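Long-range contact in SnoaL-like domain-containing protein (Burkholderia xenovorans LB400, PDB 3EN8), which is of unknown function but adopts the NTF2-like fold of SnoaL-like domains, assembles as a dimer and binds a calcium ion in the crystal: residues R3-W15 against V67-Y81. Residues are numbered along the deposited sequence; the frame is centred on the assembly and turned at random. Where two conformers were deposited one is given.
Sequences REEKIREALNAHW and VRRIQGEGNLWITEY
The indole of Trp-77 is sandwiched between the helix and its own hairpin: Ile-7 CG2 sits over one face in a CH-pi contact, 3.5 Å from the centroid of the five-membered ring, while the CA of Gly-72, across the hairpin, covers the opposite face. Glu-4 CB and Arg-8 CZ come up to the ring's edge in its plane, and Leu-11 CD1 comes within 3.4 Å of Trp-77 CE3. The rotation of the indole is set by the adjacent turn, Trp-77 NE1 giving a hydrogen bond to Gly-74 O (2.9 Å). Further along the helix, Trp-15 has Thr-79 CG2 and Tyr-81 on one face and His-14 of its own helix on the other; its six-membered ring meets Tyr-81 obliquely, planes at 38°, and its NE1 makes a weak bond to Thr-79 OG1. Ile-70 CD1 touches both Trp-15 CD1 and Asn-12 OD1.

Polar groups seal the border. The Arg-8 chain leaves with CG anti to the backbone N (chi1 -174°) and bends at chi3, which carries the guanidinium past Ile-70; Arg-8 NH1 bonds Ile-70 O at 2.9 Å, in the guanidinium plane but above that of the carbonyl, and a water links NH2 to Gly-72 O. Glu-4, extended beyond CG, takes the N-H of Gly-74 on the anti side of OE2, almost straight (2.8 Å, 177°), at the type II' turn joining strands 64-73 and 76-85. The N-terminal helix thus packs on the concave sheet of the NTF2-like cone through an aromatic and aliphatic core, with Arg-8 and Glu-4 bonding Ile-70 O and Gly-74 N at its partly exposed margin. There Glu-4 OE2 also lies 3.1 Å from Glu-73 OE1, a like-charged approach that may raise the pKa of either carboxylate.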
ATOM      1  N   ARG A   3      -6.996   2.913 -22.334  1.00 17.08           N
ATOM      2  CA  ARG A   3      -7.388   1.867 -21.381  1.00 20.00           C
ATOM      3  C   ARG A   3      -7.139   2.258 -19.934  1.00 15.83           C
ATOM      4  O   ARG A   3      -8.028   2.199 -19.072  1.00 16.98           O
ATOM      5  CB  ARG A   3      -6.636   0.558 -21.677  1.00 22.23           C
ATOM      6  CG  ARG A   3      -7.283  -0.646 -21.042  1.00 27.49           C
ATOM      7  CD  ARG A   3      -6.719  -1.974 -21.593  1.00 34.12           C
ATOM      8  N   GLU A   4      -5.905   2.647 -19.676  1.00 15.87           N
ATOM      9  CA  GLU A   4      -5.526   3.103 -18.324  1.00 14.52           C
ATOM     10  C   GLU A   4      -6.299   4.335 -17.868  1.00 14.80           C
ATOM     11  O   GLU A   4      -6.685   4.476 -16.705  1.00 14.23           O
ATOM     12  CB  GLU A   4      -4.022   3.383 -18.239  1.00 19.15           C
ATOM     13  CG  GLU A   4      -3.199   2.083 -18.184  1.00 19.37           C
ATOM     14  CD  GLU A   4      -1.722   2.325 -18.418  1.00 29.06           C
ATOM     15  OE1 GLU A   4      -1.365   3.457 -18.810  1.00 27.83           O
ATOM     16  OE2 GLU A   4      -0.912   1.394 -18.215  1.00 21.30           O
ATOM     17  N   GLU A   5      -6.458   5.271 -18.781  1.00 12.41           N
ATOM     18  CA  GLU A   5      -7.192   6.529 -18.468  1.00 11.88           C
ATOM     19  C   GLU A   5      -8.671   6.272 -18.160  1.00 14.49           C
ATOM     20  O   GLU A   5      -9.291   6.962 -17.307  1.00 14.36           O
ATOM     21  CB  GLU A   5      -7.027   7.583 -19.557  1.00 14.39           C
ATOM     22  CG  GLU A   5      -5.693   8.321 -19.459  1.00 14.15           C
ATOM     23  CD  GLU A   5      -5.600   9.178 -18.212  1.00 17.06           C
ATOM     24  OE1 GLU A   5      -6.319  10.179 -18.134  1.00 14.70           O
ATOM     25  OE2 GLU A   5      -4.833   8.823 -17.284  1.00 20.57           O
ATOM     26  N   LYS A   6      -9.203   5.258 -18.832  1.00 13.00           N
ATOM     27  CA  LYS A   6     -10.581   4.768 -18.561  1.00 15.63           C
ATOM     28  C   LYS A   6     -10.717   4.135 -17.174  1.00 15.20           C
ATOM     29  O   LYS A   6     -11.701   4.384 -16.451  1.00 16.36           O
ATOM     30  CB  LYS A   6     -11.081   3.846 -19.667  1.00 16.74           C
ATOM     31  CG  LYS A   6     -11.591   4.665 -20.877  1.00 19.55           C
ATOM     32  CD  LYS A   6     -11.821   3.805 -22.115  1.00 23.80           C
ATOM     33  CE  LYS A   6     -11.983   4.667 -23.410  1.00 25.17           C
ATOM     34  NZ  LYS A   6     -12.010   3.822 -24.637  1.00 27.19           N
ATOM     35  N   ILE A   7      -9.709   3.358 -16.775  1.00 16.08           N
ATOM     36  CA  ILE A   7      -9.672   2.835 -15.407  1.00 13.58           C
ATOM     37  C   ILE A   7      -9.565   4.006 -14.428  1.00 14.37           C
ATOM     38  O   ILE A   7     -10.307   4.105 -13.437  1.00 16.59           O
ATOM     39  CB  ILE A   7      -8.568   1.728 -15.187  1.00 13.66           C
ATOM     40  CG1 ILE A   7      -8.971   0.475 -15.942  1.00 15.18           C
ATOM     41  CG2 ILE A   7      -8.367   1.434 -13.706  1.00 14.85           C
ATOM     42  CD1 ILE A   7      -7.892  -0.656 -15.963  1.00 16.14           C
ATOM     43  N   ARG A   8      -8.658   4.927 -14.716  1.00 13.84           N
ATOM     44  CA  ARG A   8      -8.459   6.069 -13.818  1.00 16.00           C
ATOM     45  C   ARG A   8      -9.751   6.892 -13.661  1.00 17.40           C
ATOM     46  O   ARG A   8     -10.102   7.296 -12.567  1.00 16.66           O
ATOM     47  CB  ARG A   8      -7.264   6.932 -14.269  1.00 18.34           C
ATOM     48  CG  ARG A   8      -6.901   8.070 -13.293  1.00 22.59           C
ATOM     49  CD  ARG A   8      -5.635   8.854 -13.746  1.00 25.09           C
ATOM     50  NE  ARG A   8      -4.400   8.059 -13.712  1.00 27.12           N
ATOM     51  CZ  ARG A   8      -3.588   7.988 -12.657  1.00 26.82           C
ATOM     52  NH1 ARG A   8      -3.853   8.678 -11.571  1.00 24.65           N
ATOM     53  NH2 ARG A   8      -2.494   7.261 -12.701  1.00 33.61           N
ATOM     54  N   GLU A   9     -10.471   7.098 -14.753  1.00 17.23           N
ATOM     55  CA  GLU A   9     -11.800   7.743 -14.703  1.00 16.40           C
ATOM     56  C   GLU A   9     -12.754   7.020 -13.751  1.00 16.72           C
ATOM     57  O   GLU A   9     -13.420   7.644 -12.903  1.00 12.47           O
ATOM     58  CB  GLU A   9     -12.427   7.811 -16.099  1.00 14.83           C
ATOM     59  CG  GLU A   9     -13.762   8.574 -16.155  1.00 14.90           C
ATOM     60  CD  GLU A   9     -14.374   8.570 -17.543  1.00 16.60           C
ATOM     61  OE1 GLU A   9     -14.239   7.553 -18.237  1.00 18.20           O
ATOM     62  OE2 GLU A   9     -14.984   9.588 -17.946  1.00 19.39           O
ATOM     63  N   ALA A  10     -12.759   5.687 -13.859  1.00 16.69           N
ATOM     64  CA  ALA A  10     -13.613   4.820 -13.028  1.00 15.18           C
ATOM     65  C   ALA A  10     -13.198   4.952 -11.565  1.00 15.38           C
ATOM     66  O   ALA A  10     -14.037   5.000 -10.642  1.00 14.06           O
ATOM     67  CB  ALA A  10     -13.494   3.347 -13.494  1.00 16.08           C
ATOM     68  N   LEU A  11     -11.887   5.009 -11.354  1.00 17.43           N
ATOM     69  CA  LEU A  11     -11.342   5.146  -9.989  1.00 17.64           C
ATOM     70  C   LEU A  11     -11.675   6.474  -9.339  1.00 16.00           C
ATOM     71  O   LEU A  11     -12.037   6.526  -8.159  1.00 19.75           O
ATOM     72  CB  LEU A  11      -9.853   4.963  -9.944  1.00 18.86           C
ATOM     73  CG  LEU A  11      -9.364   3.546  -9.995  1.00 21.57           C
ATOM     74  CD1 LEU A  11      -7.829   3.554 -10.199  1.00 19.31           C
ATOM     75  CD2 LEU A  11      -9.795   2.819  -8.694  1.00 16.84           C
ATOM     76  N   ASN A  12     -11.560   7.551 -10.117  1.00 16.22           N
ATOM     77  CA  ASN A  12     -11.928   8.894  -9.629  1.00 15.27           C
ATOM     78  C   ASN A  12     -13.384   8.884  -9.147  1.00 16.38           C
ATOM     79  O   ASN A  12     -13.747   9.467  -8.115  1.00 15.25           O
ATOM     80  CB  ASN A  12     -11.733   9.955 -10.721  1.00 15.78           C
ATOM     81  CG  ASN A  12     -10.275  10.258 -10.995  1.00 17.99           C
ATOM     82  OD1 ASN A  12      -9.418   9.919 -10.190  1.00 20.12           O
ATOM     83  ND2 ASN A  12      -9.985  10.846 -12.167  1.00 19.47           N
ATOM     84  N   ALA A  13     -14.221   8.202  -9.911  1.00 16.04           N
ATOM     85  CA  ALA A  13     -15.680   8.167  -9.624  1.00 14.08           C
ATOM     86  C   ALA A  13     -15.960   7.300  -8.398  1.00 16.21           C
ATOM     87  O   ALA A  13     -16.818   7.615  -7.531  1.00 14.54           O
ATOM     88  CB  ALA A  13     -16.466   7.673 -10.857  1.00 13.61           C
ATOM     89  N   HIS A  14     -15.189   6.232  -8.323  1.00 14.67           N
ATOM     90  CA  HIS A  14     -15.217   5.302  -7.178  1.00 14.39           C
ATOM     91  C   HIS A  14     -14.964   6.042  -5.904  1.00 13.90           C
ATOM     92  O   HIS A  14     -15.650   5.854  -4.893  1.00 16.31           O
ATOM     93  CB  HIS A  14     -14.155   4.200  -7.332  1.00 17.03           C
ATOM     94  CG  HIS A  14     -14.058   3.275  -6.143  1.00 15.30           C
ATOM     95  ND1 HIS A  14     -15.028   2.334  -5.845  1.00 14.94           N
ATOM     96  CD2 HIS A  14     -13.122   3.162  -5.174  1.00 14.12           C
ATOM     97  CE1 HIS A  14     -14.663   1.661  -4.765  1.00 13.95           C
ATOM     98  NE2 HIS A  14     -13.517   2.162  -4.328  1.00 16.50           N
ATOM     99  N   TRP A  15     -13.931   6.884  -5.925  1.00 11.54           N
ATOM    100  CA  TRP A  15     -13.509   7.536  -4.689  1.00 13.15           C
ATOM    101  C   TRP A  15     -14.447   8.682  -4.351  1.00 13.01           C
ATOM    102  O   TRP A  15     -14.704   8.973  -3.185  1.00 13.77           O
ATOM    103  CB  TRP A  15     -12.061   8.042  -4.756  1.00 14.94           C
ATOM    104  CG  TRP A  15     -11.102   6.885  -4.888  1.00 12.61           C
ATOM    105  CD1 TRP A  15     -10.207   6.714  -5.867  1.00 14.45           C
ATOM    106  CD2 TRP A  15     -11.015   5.721  -4.035  1.00 13.85           C
ATOM    107  NE1 TRP A  15      -9.531   5.503  -5.696  1.00 14.25           N
ATOM    108  CE2 TRP A  15     -10.009   4.889  -4.571  1.00 13.84           C
ATOM    109  CE3 TRP A  15     -11.689   5.303  -2.866  1.00 16.10           C
ATOM    110  CZ2 TRP A  15      -9.675   3.661  -4.004  1.00 13.69           C
ATOM    111  CZ3 TRP A  15     -11.335   4.117  -2.300  1.00 15.96           C
ATOM    112  CH2 TRP A  15     -10.354   3.294  -2.886  1.00 11.53           C
ATOM    113  N   VAL A  67      -8.222  12.018  -1.468  1.00 12.72           N
ATOM    114  CA  VAL A  67      -7.248  11.202  -2.215  1.00 11.72           C
ATOM    115  C   VAL A  67      -5.897  11.892  -2.175  1.00 14.04           C
ATOM    116  O   VAL A  67      -5.785  13.120  -2.389  1.00 15.95           O
ATOM    117  CB  VAL A  67      -7.664  10.950  -3.670  1.00 14.07           C
ATOM    118  CG1 VAL A  67      -6.520  10.200  -4.431  1.00 15.59           C
ATOM    119  CG2 VAL A  67      -8.968  10.117  -3.717  1.00 12.71           C
ATOM    120  N   ARG A  68      -4.866  11.100  -1.886  1.00 12.13           N
ATOM    121  CA  ARG A  68      -3.474  11.588  -1.882  1.00 14.56           C
ATOM    122  C   ARG A  68      -2.815  11.411  -3.254  1.00 13.67           C
ATOM    123  O   ARG A  68      -2.231  12.315  -3.880  1.00 12.01           O
ATOM    124  CB  ARG A  68      -2.640  10.823  -0.845  1.00 12.97           C
ATOM    125  CG  ARG A  68      -1.208  11.327  -0.758  1.00 16.27           C
ATOM    126  CD  ARG A  68      -0.330  10.524   0.203  1.00 23.60           C
ATOM    127  NE  ARG A  68       1.059  11.015   0.252  1.00 23.57           N
ATOM    128  CZ  ARG A  68       1.496  11.936   1.112  1.00 26.19           C
ATOM    129  NH1 ARG A  68       0.670  12.514   1.970  1.00 21.97           N
ATOM    130  NH2 ARG A  68       2.770  12.317   1.091  1.00 28.88           N
ATOM    131  N   ARG A  69      -2.936  10.213  -3.729  1.00 11.59           N
ATOM    132  CA  ARG A  69      -2.314   9.830  -5.017  1.00 13.45           C
ATOM    133  C   ARG A  69      -2.905   8.553  -5.583  1.00 15.23           C
ATOM    134  O   ARG A  69      -3.180   7.605  -4.855  1.00 17.14           O
ATOM    135  CB  ARG A  69      -0.815   9.615  -4.837  1.00 13.70           C
ATOM    136  CG  ARG A  69      -0.078   9.368  -6.141  1.00 14.69           C
ATOM    137  CD  ARG A  69       1.410   9.284  -5.938  1.00 16.39           C
ATOM    138  NE  ARG A  69       2.070   9.260  -7.252  1.00 18.40           N
ATOM    139  CZ  ARG A  69       3.329   8.894  -7.425  1.00 17.51           C
ATOM    140  NH1 ARG A  69       4.044   8.490  -6.382  1.00 14.48           N
ATOM    141  NH2 ARG A  69       3.861   8.897  -8.623  1.00 17.96           N
ATOM    142  N   ILE A  70      -3.050   8.534  -6.915  1.00 13.77           N
ATOM    143  CA  ILE A  70      -3.425   7.315  -7.633  1.00 14.56           C
ATOM    144  C   ILE A  70      -2.367   7.022  -8.693  1.00 14.29           C
ATOM    145  O   ILE A  70      -1.998   7.872  -9.463  1.00 15.32           O
ATOM    146  CB  ILE A  70      -4.812   7.424  -8.327  1.00 14.83           C
ATOM    147  CG1 ILE A  70      -5.924   7.689  -7.325  1.00 16.87           C
ATOM    148  CG2 ILE A  70      -5.141   6.144  -9.159  1.00 12.28           C
ATOM    149  CD1 ILE A  70      -7.198   8.374  -7.936  1.00 22.12           C
ATOM    150  N   GLN A  71      -1.856   5.808  -8.622  1.00 13.79           N
ATOM    151  CA  GLN A  71      -0.886   5.279  -9.613  1.00 15.93           C
ATOM    152  C   GLN A  71      -1.441   4.026 -10.222  1.00 14.23           C
ATOM    153  O   GLN A  71      -2.162   3.273  -9.584  1.00 14.30           O
ATOM    154  CB  GLN A  71       0.453   4.924  -8.947  1.00 15.77           C
ATOM    155  CG  GLN A  71       1.189   6.085  -8.324  1.00 17.92           C
ATOM    156  CD  GLN A  71       2.499   5.636  -7.774  1.00 17.43           C
ATOM    157  OE1 GLN A  71       3.456   5.437  -8.531  1.00 17.77           O
ATOM    158  NE2 GLN A  71       2.546   5.395  -6.492  1.00 16.08           N
ATOM    159  N   GLY A  72      -1.103   3.803 -11.482  1.00 12.75           N
ATOM    160  CA  GLY A  72      -1.564   2.603 -12.117  1.00 14.63           C
ATOM    161  C   GLY A  72      -0.827   2.346 -13.390  1.00 16.27           C
ATOM    162  O   GLY A  72      -0.367   3.257 -14.083  1.00 14.95           O
ATOM    163  N   GLU A  73      -0.692   1.079 -13.637  1.00 11.85           N
ATOM    164  CA  GLU A  73      -0.156   0.574 -14.920  1.00 16.41           C
ATOM    165  C   GLU A  73      -0.918  -0.683 -15.298  1.00 17.34           C
ATOM    166  O   GLU A  73      -1.077  -1.582 -14.508  1.00 15.33           O
ATOM    167  CB  GLU A  73       1.340   0.285 -14.779  1.00 18.06           C
ATOM    168  CG  GLU A  73       1.948  -0.326 -15.979  1.00 26.83           C
ATOM    169  CD  GLU A  73       2.087   0.639 -17.123  1.00 34.58           C
ATOM    170  OE1 GLU A  73       1.896   1.861 -16.911  1.00 35.68           O
ATOM    171  OE2 GLU A  73       2.370   0.156 -18.238  1.00 40.96           O
ATOM    172  N   GLY A  74      -1.417  -0.724 -16.525  1.00 14.92           N
ATOM    173  CA  GLY A  74      -2.189  -1.881 -16.973  1.00 16.89           C
ATOM    174  C   GLY A  74      -3.367  -2.157 -16.064  1.00 13.72           C
ATOM    175  O   GLY A  74      -4.271  -1.308 -15.916  1.00 13.93           O
ATOM    176  N   ASN A  75      -3.339  -3.332 -15.412  1.00 13.71           N
ATOM    177  CA  ASN A  75      -4.480  -3.752 -14.609  1.00 14.33           C
ATOM    178  C   ASN A  75      -4.167  -3.622 -13.114  1.00 15.96           C
ATOM    179  O   ASN A  75      -4.984  -3.986 -12.293  1.00 17.81           O
ATOM    180  CB  ASN A  75      -4.915  -5.176 -14.929  1.00 15.16           C
ATOM    181  CG  ASN A  75      -5.781  -5.263 -16.167  1.00 16.41           C
ATOM    182  OD1 ASN A  75      -6.588  -4.369 -16.442  1.00 20.11           O
ATOM    183  ND2 ASN A  75      -5.633  -6.357 -16.914  1.00 22.61           N
ATOM    184  N   LEU A  76      -3.021  -3.022 -12.796  1.00 13.96           N
ATOM    185  CA  LEU A  76      -2.618  -2.819 -11.391  1.00 13.26           C
ATOM    186  C   LEU A  76      -2.730  -1.366 -10.980  1.00 14.38           C
ATOM    187  O   LEU A  76      -2.064  -0.494 -11.561  1.00 13.80           O
ATOM    188  CB  LEU A  76      -1.187  -3.306 -11.171  1.00 16.18           C
ATOM    189  CG  LEU A  76      -0.631  -3.244  -9.737  1.00 16.36           C
ATOM    190  CD1 LEU A  76      -1.490  -4.133  -8.796  1.00 15.16           C
ATOM    191  CD2 LEU A  76       0.819  -3.710  -9.732  1.00 15.80           C
ATOM    192  N   TRP A  77      -3.502  -1.143  -9.918  1.00 14.27           N
ATOM    193  CA  TRP A  77      -3.834   0.201  -9.463  1.00 13.58           C
ATOM    194  C   TRP A  77      -3.655   0.329  -7.952  1.00 14.21           C
ATOM    195  O   TRP A  77      -3.940  -0.573  -7.176  1.00 14.91           O
ATOM    196  CB  TRP A  77      -5.247   0.574  -9.923  1.00 12.70           C
ATOM    197  CG  TRP A  77      -5.210   0.713 -11.433  1.00 13.22           C
ATOM    198  CD1 TRP A  77      -5.236  -0.293 -12.341  1.00 10.19           C
ATOM    199  CD2 TRP A  77      -4.997   1.916 -12.166  1.00 12.11           C
ATOM    200  NE1 TRP A  77      -5.049   0.205 -13.620  1.00 12.48           N
ATOM    201  CE2 TRP A  77      -4.883   1.565 -13.525  1.00 12.39           C
ATOM    202  CE3 TRP A  77      -4.873   3.270 -11.804  1.00 13.84           C
ATOM    203  CZ2 TRP A  77      -4.700   2.516 -14.509  1.00 14.15           C
ATOM    204  CZ3 TRP A  77      -4.661   4.178 -12.762  1.00 17.03           C
ATOM    205  CH2 TRP A  77      -4.569   3.805 -14.115  1.00 18.35           C
ATOM    206  N   ILE A  78      -3.135   1.474  -7.563  0.50 12.89           N
ATOM    207  CA  ILE A  78      -2.965   1.752  -6.150  0.50 13.67           C
ATOM    208  C   ILE A  78      -3.280   3.186  -5.770  0.50 13.87           C
ATOM    209  O   ILE A  78      -2.743   4.154  -6.302  0.50 14.40           O
ATOM    210  CB  ILE A  78      -1.587   1.300  -5.630  0.50 14.31           C
ATOM    211  CG1 ILE A  78      -1.573   1.416  -4.106  0.50 12.93           C
ATOM    212  CG2 ILE A  78      -0.415   2.057  -6.297  0.50 12.19           C
ATOM    213  CD1 ILE A  78      -0.330   0.803  -3.482  0.50 16.99           C
ATOM    214  N   THR A  79      -4.189   3.268  -4.825  1.00 13.25           N
ATOM    215  CA  THR A  79      -4.721   4.542  -4.356  1.00 12.64           C
ATOM    216  C   THR A  79      -4.293   4.717  -2.914  1.00 12.59           C
ATOM    217  O   THR A  79      -4.493   3.844  -2.061  1.00 14.77           O
ATOM    218  CB  THR A  79      -6.273   4.655  -4.481  1.00 12.06           C
ATOM    219  OG1 THR A  79      -6.694   4.473  -5.825  1.00 12.66           O
ATOM    220  CG2 THR A  79      -6.752   6.029  -3.943  1.00 10.32           C
ATOM    221  N   GLU A  80      -3.681   5.866  -2.688  1.00 12.36           N
ATOM    222  CA  GLU A  80      -3.319   6.337  -1.374  1.00 13.26           C
ATOM    223  C   GLU A  80      -4.287   7.429  -1.010  1.00 14.16           C
ATOM    224  O   GLU A  80      -4.497   8.376  -1.770  1.00 13.65           O
ATOM    225  CB  GLU A  80      -1.884   6.897  -1.369  1.00 12.86           C
ATOM    226  CG  GLU A  80      -0.752   5.878  -1.666  1.00 11.77           C
ATOM    227  CD  GLU A  80       0.533   6.585  -1.899  1.00 14.52           C
ATOM    228  OE1 GLU A  80       1.030   7.174  -0.917  1.00 15.50           O
ATOM    229  OE2 GLU A  80       1.025   6.568  -3.060  1.00 16.78           O
ATOM    230  N   TYR A  81      -4.882   7.305   0.147  1.00 11.77           N
ATOM    231  CA  TYR A  81      -5.961   8.261   0.513  1.00 11.68           C
ATOM    232  C   TYR A  81      -6.114   8.266   1.983  1.00 12.38           C
ATOM    233  O   TYR A  81      -5.629   7.396   2.645  1.00 13.46           O
ATOM    234  CB  TYR A  81      -7.296   7.939  -0.167  1.00 12.09           C
ATOM    235  CG  TYR A  81      -7.991   6.600   0.142  1.00 11.57           C
ATOM    236  CD1 TYR A  81      -7.535   5.392  -0.420  1.00  9.17           C
ATOM    237  CD2 TYR A  81      -9.109   6.545   0.938  1.00 14.93           C
ATOM    238  CE1 TYR A  81      -8.168   4.206  -0.160  1.00 15.35           C
ATOM    239  CE2 TYR A  81      -9.775   5.341   1.196  1.00 16.69           C
ATOM    240  CZ  TYR A  81      -9.291   4.152   0.637  1.00 12.37           C
ATOM    241  OH  TYR A  81      -9.965   2.949   0.911  1.00 14.23           O
TER
HETATM  242  O   HOH W   1      -1.372   5.622 -14.848  1.00 39.20           O